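Side-chain contacts in hypothetical protein PA0094 (Pseudomonas aeruginosa, PDB 1TU1), which acts as a homodimer that is essential for loading the toxin Tse6 onto VgrG1a and so for its delivery to target cells: residues 58-61 with 62-65; 118-121 with 122-126; 50-53 with 54-57; 130-133 with 134-138. All coordinates share one frame; numbering follows the deposited sequence. Where two conformers were deposited one is given.

Contact 1 (58-61 with 62-65); sequences ARQL and ENAE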
loop_
_atom_site.group_PDB
_atom_site.type_symbol
_atom_site.label_atom_id
_atom_site.label_comp_id
_atom_site.label_asym_id
_atom_site.label_seq_id
_atom_site.Cartn_x
_atom_site.Cartn_y
_atom_site.Cartn_z
ATOM N N ALA A 58 -6.320 -19.773 -12.877
ATOM C CA ALA A 58 -6.429 -21.179 -12.503
ATOM C C ALA A 58 -5.403 -21.490 -11.429
ATOM O O ALA A 58 -5.709 -22.233 -10.496
ATOM C CB ALA A 58 -6.245 -22.106 -13.722
ATOM N N ARG A 59 -4.202 -20.921 -11.554
ATOM C CA ARG A 59 -3.126 -21.137 -10.592
ATOM C C ARG A 59 -3.499 -20.556 -9.217
ATOM O O ARG A 59 -3.226 -21.177 -8.193
ATOM C CB ARG A 59 -1.786 -20.569 -11.084
ATOM C CG ARG A 59 -0.622 -20.710 -10.080
ATOM C CD ARG A 59 0.752 -20.326 -10.601
ATOM N NE ARG A 59 0.799 -18.975 -11.168
ATOM C CZ ARG A 59 1.087 -17.846 -10.494
ATOM N NH1 ARG A 59 1.394 -17.849 -9.202
ATOM N NH2 ARG A 59 1.082 -16.699 -11.145
ATOM N N GLN A 60 -4.124 -19.383 -9.203
ATOM C CA GLN A 60 -4.569 -18.770 -7.949
ATOM C C GLN A 60 -5.551 -19.695 -7.236
ATOM O O GLN A 60 -5.456 -19.892 -6.032
ATOM C CB GLN A 60 -5.227 -17.417 -8.205
ATOM C CG GLN A 60 -4.289 -16.420 -8.858
ATOM C CD GLN A 60 -2.967 -16.336 -8.145
ATOM O OE1 GLN A 60 -2.934 -16.126 -6.923
ATOM N NE2 GLN A 60 -1.871 -16.501 -8.880
ATOM N N LEU A 61 -6.489 -20.256 -7.990
ATOM C CA LEU A 61 -7.498 -21.140 -7.426
ATOM C C LEU A 61 -6.874 -22.401 -6.852
ATOM O O LEU A 61 -7.270 -22.843 -5.773
ATOM C CB LEU A 61 -8.543 -21.508 -8.466
ATOM C CG LEU A 61 -9.852 -20.745 -8.377
ATOM C CD1 LEU A 61 -10.598 -20.852 -9.711
ATOM C CD2 LEU A 61 -10.684 -21.294 -7.197
ATOM N N GLU A 62 -5.900 -22.958 -7.574
ATOM C CA GLU A 62 -5.135 -24.122 -7.145
ATOM C C GLU A 62 -4.310 -23.802 -5.904
ATOM O O GLU A 62 -4.210 -24.626 -4.994
ATOM C CB GLU A 62 -4.187 -24.574 -8.257
ATOM C CG GLU A 62 -3.508 -25.919 -8.037
ATOM C CD GLU A 62 -2.694 -26.389 -9.244
ATOM O OE1 GLU A 62 -1.731 -25.688 -9.657
ATOM O OE2 GLU A 62 -3.021 -27.469 -9.790
ATOM N N ASN A 63 -3.712 -22.616 -5.860
ATOM C CA ASN A 63 -3.002 -22.186 -4.659
ATOM C C ASN A 63 -3.944 -22.096 -3.463
ATOM O O ASN A 63 -3.560 -22.455 -2.364
ATOM C CB ASN A 63 -2.335 -20.830 -4.859
ATOM C CG ASN A 63 -1.142 -20.900 -5.768
ATOM O OD1 ASN A 63 -0.600 -21.982 -6.043
ATOM N ND2 ASN A 63 -0.711 -19.737 -6.238
ATOM N N ALA A 64 -5.169 -21.624 -3.683
ATOM C CA ALA A 64 -6.125 -21.433 -2.598
ATOM C C ALA A 64 -6.624 -22.780 -2.063
ATOM O O ALA A 64 -6.774 -22.964 -0.854
ATOM C CB ALA A 64 -7.279 -20.592 -3.056
ATOM N N GLU A 65 -6.866 -23.714 -2.979
ATOM C CA GLU A 65 -7.304 -25.064 -2.640
ATOM C C GLU A 65 -6.229 -25.769 -1.829
ATOM O O GLU A 65 -6.549 -26.474 -0.868
ATOM C CB GLU A 65 -7.645 -25.870 -3.916
ATOM C CG GLU A 65 -8.954 -25.444 -4.596
ATOM C CD GLU A 65 -9.109 -25.908 -6.056
ATOM O OE1 GLU A 65 -8.208 -26.579 -6.605
ATOM O OE2 GLU A 65 -10.155 -25.593 -6.671
HETATM O O HOH W 1 2.479 -20.089 -7.432
HETATM O O HOH W 2 -2.038 -17.405 -4.981
#
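Arg-59 and Asn-63 are set alongside each other by different first torsions. In Arg-59, CG stands trans to the backbone N (chi1 177°), and a later bend at chi3 brings the guanidinium round to the Gln-60 amide; in Asn-63, CG lies beside its own backbone N (chi1 -72°), which holds the amide close over the preceding turn. The two side chains consequently run side by side and point the same way, with the guanidinium and amide planes 67° apart. Their direct contact is loose: CG of Arg-59 comes to 4.0 Å from ND2 of Asn-63. Water links the polar ends. Water 2 gives a hydrogen bond to OE1 of Gln-60 at 2.5 Å and accepts one from ND2 of Asn-63 at 3.0 Å, while water 1 accepts from NH1 of Arg-59 at 3.1 Å and, weakly, from the same ND2. The Asn-63 amide nitrogen is thus shared between two waters. On the Arg-59 guanidinium, NE2 of Gln-60 sits 3.4 Å above one face, displaced toward the rim.

All eight residues belong to helix 53-67, and the i to i+4 bonding is regular: N of Asn-63 donates to O of Arg-59 at 2.8 Å, and N of Glu-65 to O of Leu-61 at 3.0 Å. In Glu-65, CG also rests against O of Leu-61. Leu-61, Ala-64 and Glu-65 pack on Phe-71 in the loop beyond the helix. NH2 of Arg-59 is hydrogen-bonded to Ser-47, and OE1 of Gln-60 also bonds a diethylene glycol molecule probably acquired during crystallisation.

Contact 2 (118-121 with 122-126); sequences LTTT and PADLP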
loop_
_atom_site.group_PDB
_atom_site.type_symbol
_atom_site.label_atom_id
_atom_site.label_comp_id
_atom_site.label_asym_id
_atom_site.label_seq_id
_atom_site.Cartn_x
_atom_site.Cartn_y
_atom_site.Cartn_z
ATOM N N LEU A 118 -12.465 -8.119 -0.771
ATOM C CA LEU A 118 -13.331 -7.826 0.382
ATOM C C LEU A 118 -13.234 -9.009 1.339
ATOM O O LEU A 118 -13.439 -10.154 0.938
ATOM C CB LEU A 118 -14.777 -7.641 -0.062
ATOM C CG LEU A 118 -15.813 -7.392 1.068
ATOM C CD1 LEU A 118 -15.678 -5.989 1.604
ATOM C CD2 LEU A 118 -17.209 -7.606 0.534
ATOM N N THR A 119 -12.932 -8.737 2.605
ATOM C CA THR A 119 -12.864 -9.757 3.603
ATOM C C THR A 119 -13.858 -9.454 4.710
ATOM O O THR A 119 -13.841 -8.377 5.299
ATOM C CB THR A 119 -11.476 -9.831 4.189
ATOM O OG1 THR A 119 -10.523 -10.109 3.162
ATOM C CG2 THR A 119 -11.363 -11.017 5.151
ATOM N N THR A 120 -14.715 -10.424 4.988
ATOM C CA THR A 120 -15.733 -10.294 6.024
ATOM C C THR A 120 -16.006 -11.693 6.565
ATOM O O THR A 120 -15.242 -12.609 6.299
ATOM C CB THR A 120 -16.973 -9.623 5.432
ATOM O OG1 THR A 120 -17.891 -9.280 6.469
ATOM C CG2 THR A 120 -17.761 -10.590 4.534
ATOM N N THR A 121 -17.047 -11.850 7.376
ATOM C CA THR A 121 -17.497 -13.182 7.798
ATOM C C THR A 121 -18.718 -13.520 6.966
ATOM O O THR A 121 -19.346 -12.628 6.425
ATOM C CB THR A 121 -17.923 -13.194 9.286
ATOM O OG1 THR A 121 -18.934 -12.208 9.489
ATOM C CG2 THR A 121 -16.788 -12.770 10.202
ATOM N N PRO A 122 -19.093 -14.792 6.890
ATOM C CA PRO A 122 -20.330 -15.155 6.182
ATOM C C PRO A 122 -21.549 -14.385 6.686
ATOM O O PRO A 122 -22.332 -13.881 5.879
ATOM C CB PRO A 122 -20.444 -16.659 6.417
ATOM C CG PRO A 122 -19.049 -17.103 6.711
ATOM C CD PRO A 122 -18.386 -15.971 7.421
ATOM N N ALA A 123 -21.669 -14.224 8.003
ATOM C CA ALA A 123 -22.781 -13.472 8.592
ATOM C C ALA A 123 -22.825 -12.009 8.161
ATOM O O ALA A 123 -23.902 -11.426 8.043
ATOM C CB ALA A 123 -22.746 -13.572 10.135
ATOM N N ASP A 124 -21.662 -11.403 7.942
ATOM C CA ASP A 124 -21.607 -9.970 7.628
ATOM C C ASP A 124 -21.573 -9.651 6.132
ATOM O O ASP A 124 -21.687 -8.493 5.757
ATOM C CB ASP A 124 -20.396 -9.316 8.318
ATOM C CG ASP A 124 -20.543 -9.269 9.832
ATOM O OD1 ASP A 124 -21.670 -9.517 10.337
ATOM O OD2 ASP A 124 -19.588 -8.997 10.589
ATOM N N LEU A 125 -21.395 -10.656 5.279
ATOM C CA LEU A 125 -21.299 -10.379 3.846
ATOM C C LEU A 125 -22.496 -9.574 3.318
ATOM O O LEU A 125 -22.307 -8.564 2.634
ATOM C CB LEU A 125 -21.068 -11.651 3.031
ATOM C CG LEU A 125 -21.051 -11.425 1.513
ATOM C CD1 LEU A 125 -19.960 -10.418 1.110
ATOM C CD2 LEU A 125 -20.872 -12.724 0.754
ATOM N N PRO A 126 -23.730 -9.977 3.634
ATOM C CA PRO A 126 -24.899 -9.252 3.107
ATOM C C PRO A 126 -24.944 -7.791 3.508
ATOM O O PRO A 126 -25.477 -6.972 2.769
ATOM C CB PRO A 126 -26.094 -10.019 3.710
ATOM C CG PRO A 126 -25.560 -11.355 3.990
ATOM C CD PRO A 126 -24.135 -11.134 4.450
HETATM O O HOH W 3 -17.076 -8.650 8.872
#
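Thr-121, with Leu-125 and Thr-120, carries most of this turn from strand to helix. The Thr-121 hydroxyl lies between its backbone N and carbonyl carbon (chi1 56°), a position from which OG1 accepts a hydrogen bond from N of Asp-124 at 3.2 Å, with an N-H...O angle of 138°. The carbonyl of Thr-121 faces the same turn: its O receives weak, bent bonds from N of Asp-124 at 3.0 Å and N of Leu-125 at 3.1 Å. Side-chain and main-chain oxygens of one residue therefore both serve this turn, the pattern of an ST motif, though the two main-chain bonds are weak.

Thr-120 divides its two branches. Its CG2 packs on Leu-125, 3.8 Å from CB, while OG1 comes to 3.1 Å from CB of Asp-124. Water 3 joins that hydroxyl to OD2 of Asp-124, donating to the carboxylate; OD2 also accepts from N of Arg-36, which helps fix the aspartate's rotation. Leu-125 reaches back to the strand as well, its CD1 meeting CD2 of Leu-118 at 4.0 Å.

The turn carries the chain from strand 113-120 into helix 125-137. Leu-125 lies against Met-101 and Arg-103 of strand 98-107, whereas Leu-118 and Thr-120 touch Trp-132 and His-128 farther along the helix.

Contact 3 (50-53 with 54-57); sequences DAPF and ADYV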
loop_
_atom_site.group_PDB
_atom_site.type_symbol
_atom_site.label_atom_id
_atom_site.label_comp_id
_atom_site.label_asym_id
_atom_site.label_seq_id
_atom_site.Cartn_x
_atom_site.Cartn_y
_atom_site.Cartn_z
ATOM N N ASP A 50 4.075 -13.805 -19.156
ATOM C CA ASP A 50 3.469 -13.954 -20.480
ATOM C C ASP A 50 2.475 -15.119 -20.551
ATOM O O ASP A 50 2.003 -15.483 -21.632
ATOM C CB ASP A 50 4.576 -14.040 -21.546
ATOM C CG ASP A 50 5.193 -12.678 -21.855
ATOM O OD1 ASP A 50 4.520 -11.623 -21.666
ATOM O OD2 ASP A 50 6.349 -12.555 -22.304
ATOM N N ALA A 51 2.121 -15.684 -19.403
ATOM C CA ALA A 51 1.082 -16.711 -19.354
ATOM C C ALA A 51 -0.309 -16.130 -19.653
ATOM O O ALA A 51 -0.593 -14.959 -19.311
ATOM C CB ALA A 51 1.076 -17.388 -18.033
ATOM N N PRO A 52 -1.165 -16.935 -20.284
ATOM C CA PRO A 52 -2.560 -16.543 -20.475
ATOM C C PRO A 52 -3.182 -16.210 -19.122
ATOM O O PRO A 52 -2.902 -16.906 -18.153
ATOM C CB PRO A 52 -3.212 -17.801 -21.065
ATOM C CG PRO A 52 -2.105 -18.537 -21.732
ATOM C CD PRO A 52 -0.876 -18.257 -20.884
ATOM N N PHE A 53 -4.000 -15.172 -19.079
ATOM C CA PHE A 53 -4.687 -14.751 -17.861
ATOM C C PHE A 53 -5.535 -15.870 -17.257
ATOM O O PHE A 53 -5.632 -15.974 -16.027
ATOM C CB PHE A 53 -5.552 -13.550 -18.150
ATOM C CG PHE A 53 -6.205 -12.956 -16.916
ATOM C CD1 PHE A 53 -5.439 -12.548 -15.827
ATOM C CD2 PHE A 53 -7.588 -12.840 -16.841
ATOM C CE1 PHE A 53 -6.068 -12.021 -14.669
ATOM C CE2 PHE A 53 -8.206 -12.299 -15.695
ATOM C CZ PHE A 53 -7.424 -11.883 -14.630
ATOM N N ALA A 54 -6.155 -16.698 -18.110
ATOM C CA ALA A 54 -6.946 -17.834 -17.643
ATOM C C ALA A 54 -6.121 -18.806 -16.857
ATOM O O ALA A 54 -6.597 -19.313 -15.837
ATOM C CB ALA A 54 -7.634 -18.548 -18.812
ATOM N N ASP A 55 -4.896 -19.075 -17.308
ATOM C CA ASP A 55 -3.978 -19.953 -16.595
ATOM C C ASP A 55 -3.520 -19.328 -15.273
ATOM O O ASP A 55 -3.366 -20.034 -14.269
ATOM C CB ASP A 55 -2.726 -20.246 -17.411
ATOM C CG ASP A 55 -2.997 -21.099 -18.660
ATOM O OD1 ASP A 55 -4.164 -21.512 -18.903
ATOM O OD2 ASP A 55 -2.067 -21.345 -19.454
ATOM N N TYR A 56 -3.268 -18.021 -15.285
ATOM C CA TYR A 56 -2.896 -17.307 -14.051
ATOM C C TYR A 56 -3.996 -17.476 -12.998
ATOM O O TYR A 56 -3.711 -17.838 -11.858
ATOM C CB TYR A 56 -2.603 -15.801 -14.317
ATOM C CG TYR A 56 -2.615 -15.010 -13.024
ATOM C CD1 TYR A 56 -1.472 -14.907 -12.240
ATOM C CD2 TYR A 56 -3.785 -14.431 -12.560
ATOM C CE1 TYR A 56 -1.502 -14.226 -11.008
ATOM C CE2 TYR A 56 -3.832 -13.750 -11.352
ATOM C CZ TYR A 56 -2.697 -13.652 -10.580
ATOM O OH TYR A 56 -2.760 -12.990 -9.386
ATOM N N VAL A 57 -5.250 -17.243 -13.389
ATOM C CA VAL A 57 -6.376 -17.355 -12.475
ATOM C C VAL A 57 -6.539 -18.804 -11.978
ATOM O O VAL A 57 -6.807 -19.039 -10.785
ATOM C CB VAL A 57 -7.684 -16.811 -13.085
ATOM C CG1 VAL A 57 -8.859 -17.039 -12.153
ATOM C CG2 VAL A 57 -7.569 -15.311 -13.383
#
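Phe-53 presents a ring face to Val-57, one turn ahead on the helix. CG2 of Val-57 sits 3.8 Å from the ring centroid and 18° off the normal, evidence for a CH-pi contact over that face. Of the ring atoms, CZ of Phe-53 is nearest to CG2 of Val-57, at 3.7 Å. The methyl is brought there by a valine chi1 of 176°, which sets CG2 beside the backbone N, back toward the preceding turn. Tyr-56 meets the same phenyl ring obliquely, its CD2 3.9 Å from CE1 of Phe-53. Pro-52 and Asp-55 lie at an angle on another side of the turn, with OD2 of the aspartate 3.6 Å from CD of the proline ring.

Pro-52 occupies the N-cap position of helix 53-67. Its O accepts from N of Tyr-56 at 3.1 Å, and N of Val-57 bonds to O of Phe-53. The phenyl ring also packs on Ala-85 and Phe-106, while Tyr-56 touches Val-113 and Ile-115 and sends its OH to Asp-45 in a hydrogen bond. Across this first turn, side-chain cohesion is mainly apolar; polar pairing runs through the backbone, and the tyrosine hydroxyl ties the helix to the sheet.

Contact 4 (130-133 with 134-138); sequences PAWK and QAMQT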
loop_
_atom_site.group_PDB
_atom_site.type_symbol
_atom_site.label_atom_id
_atom_site.label_comp_id
_atom_site.label_asym_id
_atom_site.label_seq_id
_atom_site.Cartn_x
_atom_site.Cartn_y
_atom_site.Cartn_z
ATOM N N PRO A 130 -23.506 -4.203 -0.577
ATOM C CA PRO A 130 -23.905 -3.021 -1.343
ATOM C C PRO A 130 -22.791 -1.989 -1.557
ATOM O O PRO A 130 -22.611 -1.501 -2.685
ATOM C CB PRO A 130 -25.042 -2.433 -0.496
ATOM C CG PRO A 130 -25.598 -3.612 0.216
ATOM C CD PRO A 130 -24.418 -4.439 0.557
ATOM N N ALA A 131 -22.074 -1.636 -0.489
ATOM C CA ALA A 131 -21.014 -0.640 -0.580
ATOM C C ALA A 131 -19.830 -1.190 -1.395
ATOM O O ALA A 131 -19.281 -0.484 -2.204
ATOM C CB ALA A 131 -20.543 -0.228 0.805
ATOM N N TRP A 132 -19.459 -2.438 -1.151
ATOM C CA TRP A 132 -18.421 -3.102 -1.938
ATOM C C TRP A 132 -18.751 -3.063 -3.450
ATOM O O TRP A 132 -17.947 -2.597 -4.267
ATOM C CB TRP A 132 -18.269 -4.529 -1.478
ATOM C CG TRP A 132 -17.394 -5.325 -2.361
ATOM C CD1 TRP A 132 -16.037 -5.237 -2.471
ATOM C CD2 TRP A 132 -17.814 -6.322 -3.295
ATOM N NE1 TRP A 132 -15.586 -6.142 -3.400
ATOM C CE2 TRP A 132 -16.654 -6.826 -3.921
ATOM C CE3 TRP A 132 -19.064 -6.855 -3.663
ATOM C CZ2 TRP A 132 -16.700 -7.826 -4.904
ATOM C CZ3 TRP A 132 -19.108 -7.860 -4.643
ATOM C CH2 TRP A 132 -17.935 -8.324 -5.254
ATOM N N LYS A 133 -19.961 -3.518 -3.781
ATOM C CA LYS A 133 -20.443 -3.618 -5.169
ATOM C C LYS A 133 -20.324 -2.280 -5.851
ATOM O O LYS A 133 -19.738 -2.178 -6.937
ATOM C CB LYS A 133 -21.896 -4.108 -5.235
ATOM C CG LYS A 133 -22.408 -4.346 -6.671
ATOM C CD LYS A 133 -23.833 -4.922 -6.667
ATOM C CE LYS A 133 -24.714 -4.381 -7.795
ATOM N NZ LYS A 133 -26.141 -4.694 -7.509
ATOM N N GLN A 134 -20.868 -1.249 -5.202
ATOM C CA GLN A 134 -20.889 0.083 -5.756
ATOM C C GLN A 134 -19.467 0.581 -6.045
ATOM O O GLN A 134 -19.205 1.165 -7.105
ATOM C CB GLN A 134 -21.591 1.058 -4.795
ATOM C CG GLN A 134 -21.512 2.529 -5.204
ATOM C CD GLN A 134 -22.197 2.820 -6.548
ATOM O OE1 GLN A 134 -23.091 2.077 -6.961
ATOM N NE2 GLN A 134 -21.772 3.888 -7.224
ATOM N N ALA A 135 -18.582 0.428 -5.063
ATOM C CA ALA A 135 -17.195 0.859 -5.191
ATOM C C ALA A 135 -16.563 0.210 -6.428
ATOM O O ALA A 135 -15.961 0.898 -7.264
ATOM C CB ALA A 135 -16.406 0.461 -3.957
ATOM N N MET A 136 -16.724 -1.101 -6.516
ATOM C CA MET A 136 -16.179 -1.904 -7.614
ATOM C C MET A 136 -16.768 -1.531 -8.967
ATOM O O MET A 136 -16.093 -1.654 -9.999
ATOM C CB MET A 136 -16.415 -3.393 -7.369
ATOM C CG MET A 136 -15.429 -4.030 -6.423
ATOM S SD MET A 136 -13.680 -3.820 -6.930
ATOM C CE MET A 136 -13.675 -4.544 -8.567
ATOM N N GLN A 137 -18.011 -1.048 -8.959
ATOM C CA GLN A 137 -18.707 -0.655 -10.183
ATOM C C GLN A 137 -18.187 0.670 -10.698
ATOM O O GLN A 137 -18.374 1.006 -11.872
ATOM C CB GLN A 137 -20.228 -0.625 -9.966
ATOM C CG GLN A 137 -20.799 -2.030 -9.941
ATOM C CD GLN A 137 -22.314 -2.084 -9.883
ATOM O OE1 GLN A 137 -22.968 -1.198 -9.318
ATOM N NE2 GLN A 137 -22.878 -3.132 -10.464
ATOM N N THR A 138 -17.510 1.418 -9.836
ATOM C CA THR A 138 -16.850 2.647 -10.258
ATOM C C THR A 138 -15.370 2.475 -10.589
ATOM O O THR A 138 -14.759 3.426 -11.017
ATOM C CB THR A 138 -16.942 3.734 -9.161
ATOM O OG1 THR A 138 -16.180 3.331 -8.000
ATOM C CG2 THR A 138 -18.379 3.913 -8.687
#
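CG of Met-136 lies over one face of the Trp-132 indole, offset toward the rim, in a CH-pi contact 4.1 Å from the centroid of the five-membered ring and 27° off the normal. The nearest ring atom is NE1 of Trp-132, 3.7 Å from that CG. The sulfur follows more remotely: SD of Met-136 is 5.3 Å from the same centroid and oblique to it, a Met-aromatic contact. A methionine chi1 of -80° turns CG back toward the tryptophan.

Among polar and aliphatic contacts, CE of Lys-133 passes 3.5 Å from NE2 of Gln-137; the lysine has a second conformer, which makes this pairing less certain. Backbone hydrogen bonds join the turns, among them N of Met-136 to O of Trp-132 at 3.0 Å. Near the C-terminal end, O of Ala-135 takes two bonds, from N of Thr-138 at 3.0 Å and from OG1 of Thr-138 at 2.6 Å.

Trp-132 and Met-136 pack on strands 98-107 and 113-120, while Ala-131 and Ala-135 meet Trp-19 of the second subunit and OG1 of Thr-138 is hydrogen-bonded to the backbone N of Glu-14 of that subunit. This is an amphipathic helix packed on an antiparallel sheet, here also contributing to the dimer interface.

In the fold
Contacts 3 and 1 follow one another on helix 53-67, their centres 12 Å apart, with contact 3 at its start. Contacts 2 and 4 share helix 125-137 and touch directly, CB of Leu-118 lying 3.6 Å from CD1 of Trp-132. The two helices are well separated: the centres of contacts 1 and 4 are 25 Å apart on opposite sides of the chain's centre, as are those of contacts 2 and 3, at 28 Å. The six-stranded sheet lies between them. Contact 4 alone reaches the second subunit. Small molecules near contacts 1, 3 and 4 are probably crystallisation components and do not establish a binding site for Tse6.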